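Side-chain contact in glutathione s-transferase S2 (Nilaparvata lugens, PDB 5H5L), which probably conjugates glutathione to electrophilic substrates as a sigma-class glutathione transferase and also acts as a prostaglandin D synthase requiring glutathione: residues F128-F133 and D169-Y174. Sequence-based numbering, arbitrary orientation.
With EDO (1,2-ethanediol), chain H.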
ATOM      1  N   PHE B 128     -17.609  -9.902  -1.499  1.00 21.74           N
ATOM      2  CA  PHE B 128     -17.440  -8.725  -2.343  1.00 20.16           C
ATOM      3  C   PHE B 128     -16.082  -8.757  -3.031  1.00 18.76           C
ATOM      4  O   PHE B 128     -15.986  -8.717  -4.266  1.00 21.55           O
ATOM      5  CB  PHE B 128     -17.610  -7.444  -1.523  1.00 18.08           C
ATOM      6  CG  PHE B 128     -17.367  -6.188  -2.313  1.00 22.04           C
ATOM      7  CD1 PHE B 128     -18.393  -5.592  -3.009  1.00 21.38           C
ATOM      8  CD2 PHE B 128     -16.095  -5.644  -2.403  1.00 19.20           C
ATOM      9  CE1 PHE B 128     -18.174  -4.448  -3.754  1.00 25.47           C
ATOM     10  CE2 PHE B 128     -15.867  -4.504  -3.144  1.00 28.39           C
ATOM     11  CZ  PHE B 128     -16.908  -3.909  -3.824  1.00 26.14           C
ATOM     12  N   TYR B 129     -15.010  -8.882  -2.243  1.00 22.35           N
ATOM     13  CA  TYR B 129     -13.665  -8.886  -2.824  1.00 18.11           C
ATOM     14  C   TYR B 129     -13.373 -10.184  -3.552  1.00 14.91           C
ATOM     15  O   TYR B 129     -12.830 -10.171  -4.661  1.00 16.70           O
ATOM     16  CB  TYR B 129     -12.592  -8.657  -1.744  1.00 17.35           C
ATOM     17  CG  TYR B 129     -12.525  -7.213  -1.312  1.00 20.41           C
ATOM     18  CD1 TYR B 129     -11.793  -6.278  -2.027  1.00 19.52           C
ATOM     19  CD2 TYR B 129     -13.213  -6.784  -0.211  1.00 17.82           C
ATOM     20  CE1 TYR B 129     -11.757  -4.946  -1.627  1.00 19.83           C
ATOM     21  CE2 TYR B 129     -13.197  -5.470   0.182  1.00 19.11           C
ATOM     22  CZ  TYR B 129     -12.461  -4.556  -0.514  1.00 26.64           C
ATOM     23  OH  TYR B 129     -12.473  -3.246  -0.106  1.00 20.75           O
ATOM     24  N   PHE B 130     -13.710 -11.326  -2.950  1.00 16.37           N
ATOM     25  CA  PHE B 130     -13.226 -12.570  -3.541  1.00 18.07           C
ATOM     26  C   PHE B 130     -13.950 -12.935  -4.830  1.00 18.47           C
ATOM     27  O   PHE B 130     -13.342 -13.586  -5.685  1.00 11.88           O
ATOM     28  CB  PHE B 130     -13.318 -13.706  -2.551  1.00 19.47           C
ATOM     29  CG  PHE B 130     -12.230 -13.686  -1.518  1.00 20.54           C
ATOM     30  CD1 PHE B 130     -11.651 -12.485  -1.115  1.00 20.33           C
ATOM     31  CD2 PHE B 130     -11.787 -14.857  -0.961  1.00 25.89           C
ATOM     32  CE1 PHE B 130     -10.647 -12.468  -0.166  1.00 23.85           C
ATOM     33  CE2 PHE B 130     -10.796 -14.859   0.008  1.00 30.90           C
ATOM     34  CZ  PHE B 130     -10.217 -13.678   0.400  1.00 28.03           C
ATOM     35  N   ASN B 131     -15.231 -12.571  -4.992  1.00 17.83           N
ATOM     36  CA  ASN B 131     -15.875 -12.811  -6.290  1.00 20.06           C
ATOM     37  C   ASN B 131     -15.158 -12.012  -7.379  1.00 19.44           C
ATOM     38  O   ASN B 131     -14.903 -12.516  -8.478  1.00 19.19           O
ATOM     39  CB  ASN B 131     -17.359 -12.435  -6.261  1.00 22.46           C
ATOM     40  CG  ASN B 131     -18.252 -13.501  -5.617  1.00 19.20           C
ATOM     41  OD1 ASN B 131     -18.042 -14.694  -5.771  1.00 24.44           O
ATOM     42  ND2 ASN B 131     -19.262 -13.049  -4.917  1.00 21.08           N
ATOM     43  N   LYS B 132     -14.790 -10.760  -7.080  1.00 16.48           N
ATOM     44  CA  LYS B 132     -14.069  -9.966  -8.071  1.00 18.95           C
ATOM     45  C   LYS B 132     -12.676 -10.530  -8.339  1.00 15.81           C
ATOM     46  O   LYS B 132     -12.249 -10.596  -9.497  1.00 17.26           O
ATOM     47  CB  LYS B 132     -13.993  -8.514  -7.616  1.00 19.44           C
ATOM     48  CG  LYS B 132     -15.312  -7.750  -7.862  1.00 25.64           C
ATOM     49  CD  LYS B 132     -15.485  -6.640  -6.841  1.00 30.09           C
ATOM     50  CE  LYS B 132     -16.767  -5.869  -7.058  1.00 26.55           C
ATOM     51  NZ  LYS B 132     -16.747  -5.062  -8.327  1.00 34.76           N
ATOM     52  N   PHE B 133     -11.937 -10.906  -7.281  1.00 17.99           N
ATOM     53  CA  PHE B 133     -10.627 -11.528  -7.465  1.00 14.03           C
ATOM     54  C   PHE B 133     -10.763 -12.791  -8.300  1.00 23.32           C
ATOM     55  O   PHE B 133      -9.970 -13.052  -9.218  1.00 19.47           O
ATOM     56  CB  PHE B 133      -9.997 -11.907  -6.113  1.00 13.80           C
ATOM     57  CG  PHE B 133      -9.646 -10.747  -5.210  1.00 17.33           C
ATOM     58  CD1 PHE B 133      -9.545  -9.443  -5.671  1.00 18.46           C
ATOM     59  CD2 PHE B 133      -9.406 -10.988  -3.869  1.00 17.70           C
ATOM     60  CE1 PHE B 133      -9.215  -8.414  -4.807  1.00 20.61           C
ATOM     61  CE2 PHE B 133      -9.113  -9.958  -3.010  1.00 20.45           C
ATOM     62  CZ  PHE B 133      -9.002  -8.677  -3.491  1.00 18.77           C
ATOM     63  N   ASP B 169     -12.026 -23.399   5.096  1.00 42.48           N
ATOM     64  CA  ASP B 169     -12.646 -23.695   3.811  1.00 52.44           C
ATOM     65  C   ASP B 169     -12.777 -22.463   2.935  1.00 46.62           C
ATOM     66  O   ASP B 169     -13.236 -22.569   1.797  1.00 50.51           O
ATOM     67  CB  ASP B 169     -14.029 -24.299   4.036  1.00 54.19           C
ATOM     68  CG  ASP B 169     -15.008 -23.302   4.659  1.00 62.15           C
ATOM     69  OD1 ASP B 169     -14.567 -22.358   5.355  1.00 57.07           O
ATOM     70  OD2 ASP B 169     -16.228 -23.462   4.449  1.00 76.47           O
ATOM     71  N   ILE B 170     -12.329 -21.315   3.436  1.00 40.82           N
ATOM     72  CA  ILE B 170     -12.799 -20.026   2.954  1.00 38.98           C
ATOM     73  C   ILE B 170     -12.522 -19.844   1.463  1.00 40.02           C
ATOM     74  O   ILE B 170     -13.386 -19.368   0.726  1.00 41.83           O
ATOM     75  CB  ILE B 170     -12.177 -18.915   3.812  1.00 34.15           C
ATOM     76  CG1 ILE B 170     -12.940 -17.610   3.615  1.00 46.39           C
ATOM     77  CG2 ILE B 170     -10.692 -18.752   3.497  1.00 37.94           C
ATOM     78  CD1 ILE B 170     -12.625 -16.586   4.673  1.00 47.32           C
ATOM     79  N   ILE B 171     -11.342 -20.249   0.971  1.00 36.19           N
ATOM     80  CA  ILE B 171     -11.056 -20.007  -0.448  1.00 30.68           C
ATOM     81  C   ILE B 171     -11.577 -21.116  -1.358  1.00 34.80           C
ATOM     82  O   ILE B 171     -11.537 -20.958  -2.590  1.00 28.23           O
ATOM     83  CB  ILE B 171      -9.549 -19.806  -0.748  1.00 23.60           C
ATOM     84  CG1 ILE B 171      -8.732 -21.090  -0.624  1.00 31.99           C
ATOM     85  CG2 ILE B 171      -8.943 -18.714   0.178  1.00 33.34           C
ATOM     86  CD1 ILE B 171      -7.326 -20.950  -1.285  1.00 34.95           C
ATOM     87  N   ASP B 172     -12.086 -22.214  -0.797  1.00 35.08           N
ATOM     88  CA  ASP B 172     -12.433 -23.389  -1.595  1.00 36.90           C
ATOM     89  C   ASP B 172     -13.458 -23.077  -2.675  1.00 30.84           C
ATOM     90  O   ASP B 172     -13.316 -23.529  -3.810  1.00 28.95           O
ATOM     91  CB  ASP B 172     -12.958 -24.508  -0.697  1.00 47.45           C
ATOM     92  CG  ASP B 172     -11.853 -25.288  -0.023  1.00 62.44           C
ATOM     93  OD1 ASP B 172     -10.727 -25.334  -0.562  1.00 67.94           O
ATOM     94  OD2 ASP B 172     -12.119 -25.865   1.048  1.00 74.42           O
ATOM     95  N   LYS B 173     -14.518 -22.338  -2.343  1.00 26.17           N
ATOM     96  CA  LYS B 173     -15.576 -22.150  -3.326  1.00 33.75           C
ATOM     97  C   LYS B 173     -15.161 -21.215  -4.452  1.00 35.71           C
ATOM     98  O   LYS B 173     -15.843 -21.167  -5.484  1.00 33.31           O
ATOM     99  CB  LYS B 173     -16.841 -21.637  -2.636  1.00 41.34           C
ATOM    100  CG  LYS B 173     -16.658 -20.308  -1.950  1.00 37.09           C
ATOM    101  CD  LYS B 173     -17.919 -19.857  -1.214  1.00 43.76           C
ATOM    102  CE  LYS B 173     -18.265 -20.811  -0.106  1.00 53.60           C
ATOM    103  NZ  LYS B 173     -19.344 -20.255   0.718  1.00 64.54           N
ATOM    104  N   TYR B 174     -14.045 -20.501  -4.301  1.00 28.28           N
ATOM    105  CA  TYR B 174     -13.564 -19.596  -5.342  1.00 21.94           C
ATOM    106  C   TYR B 174     -12.561 -20.380  -6.178  1.00 27.44           C
ATOM    107  O   TYR B 174     -11.368 -20.406  -5.888  1.00 21.29           O
ATOM    108  CB  TYR B 174     -12.970 -18.334  -4.728  1.00 23.79           C
ATOM    109  CG  TYR B 174     -13.968 -17.617  -3.854  1.00 21.24           C
ATOM    110  CD1 TYR B 174     -14.978 -16.834  -4.416  1.00 23.53           C
ATOM    111  CD2 TYR B 174     -13.941 -17.765  -2.488  1.00 25.83           C
ATOM    112  CE1 TYR B 174     -15.886 -16.191  -3.647  1.00 21.07           C
ATOM    113  CE2 TYR B 174     -14.860 -17.115  -1.682  1.00 26.24           C
ATOM    114  CZ  TYR B 174     -15.830 -16.338  -2.262  1.00 26.33           C
ATOM    115  OH  TYR B 174     -16.745 -15.713  -1.449  1.00 24.31           O
TER
HETATM  116  C1  EDO H 304     -19.307 -16.846  -4.038  1.00 34.39           C
HETATM  117  O1  EDO H 304     -19.666 -16.575  -2.644  1.00 38.64           O
HETATM  118  C2  EDO H 304     -19.311 -18.345  -4.424  1.00 46.36           C
HETATM  119  O2  EDO H 304     -18.971 -18.537  -5.820  1.00 42.15           O
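F130 and Y174 meet in a T-shaped (edge-to-face) pair that joins helix 111-139 to the loop leading into helix 175-185, within the all-helical C-terminal domain of the glutathione transferase fold. The ring centroids lie 5.5 Å apart. The planes stand at 73°, and the edge of F130 is directed at the face of Y174. A CH-pi contact reinforces the pair: F130 CB stands 3.7 Å from the centroid of the Y174 ring. It is only 12° off the ring normal, which places it over the centre of that face. K173 CG lies over the opposite face, toward the rim, giving the tyrosine a neighbour on each side. With CG beside its backbone N, F130 sends its ring past the tyrosine, where F130 CE2 comes 4.3 Å from I171 CG2. Farther out, the same ring meets F98, I177 and L160, so the contact continues into a core shared by several helices.

Y174 closes the type I turn that begins at I171 and occupies the N-cap position of helix 175-185. Its CG is anti to the carbonyl carbon (chi1 -58°), a setting that lays the ring across helix 111-139, where V126, P127 and N134 also touch it. Cut back to an alanine, Y174 would no longer offer F130 CB an aromatic face, and a gap would probably open between the loop and helix 111-139. At the outer margin, N131 approaches the tyrosine ring from its edge, with amide and ring planes steeply inclined. An ethanediol, probably from the crystallisation liquor, sits beside both residues; its O1 donates a long hydrogen bond of 3.3 Å to Y174 OH. N131 OD1 lies near the plane of the tyrosine ring, 3.4 Å from Y174 CE1.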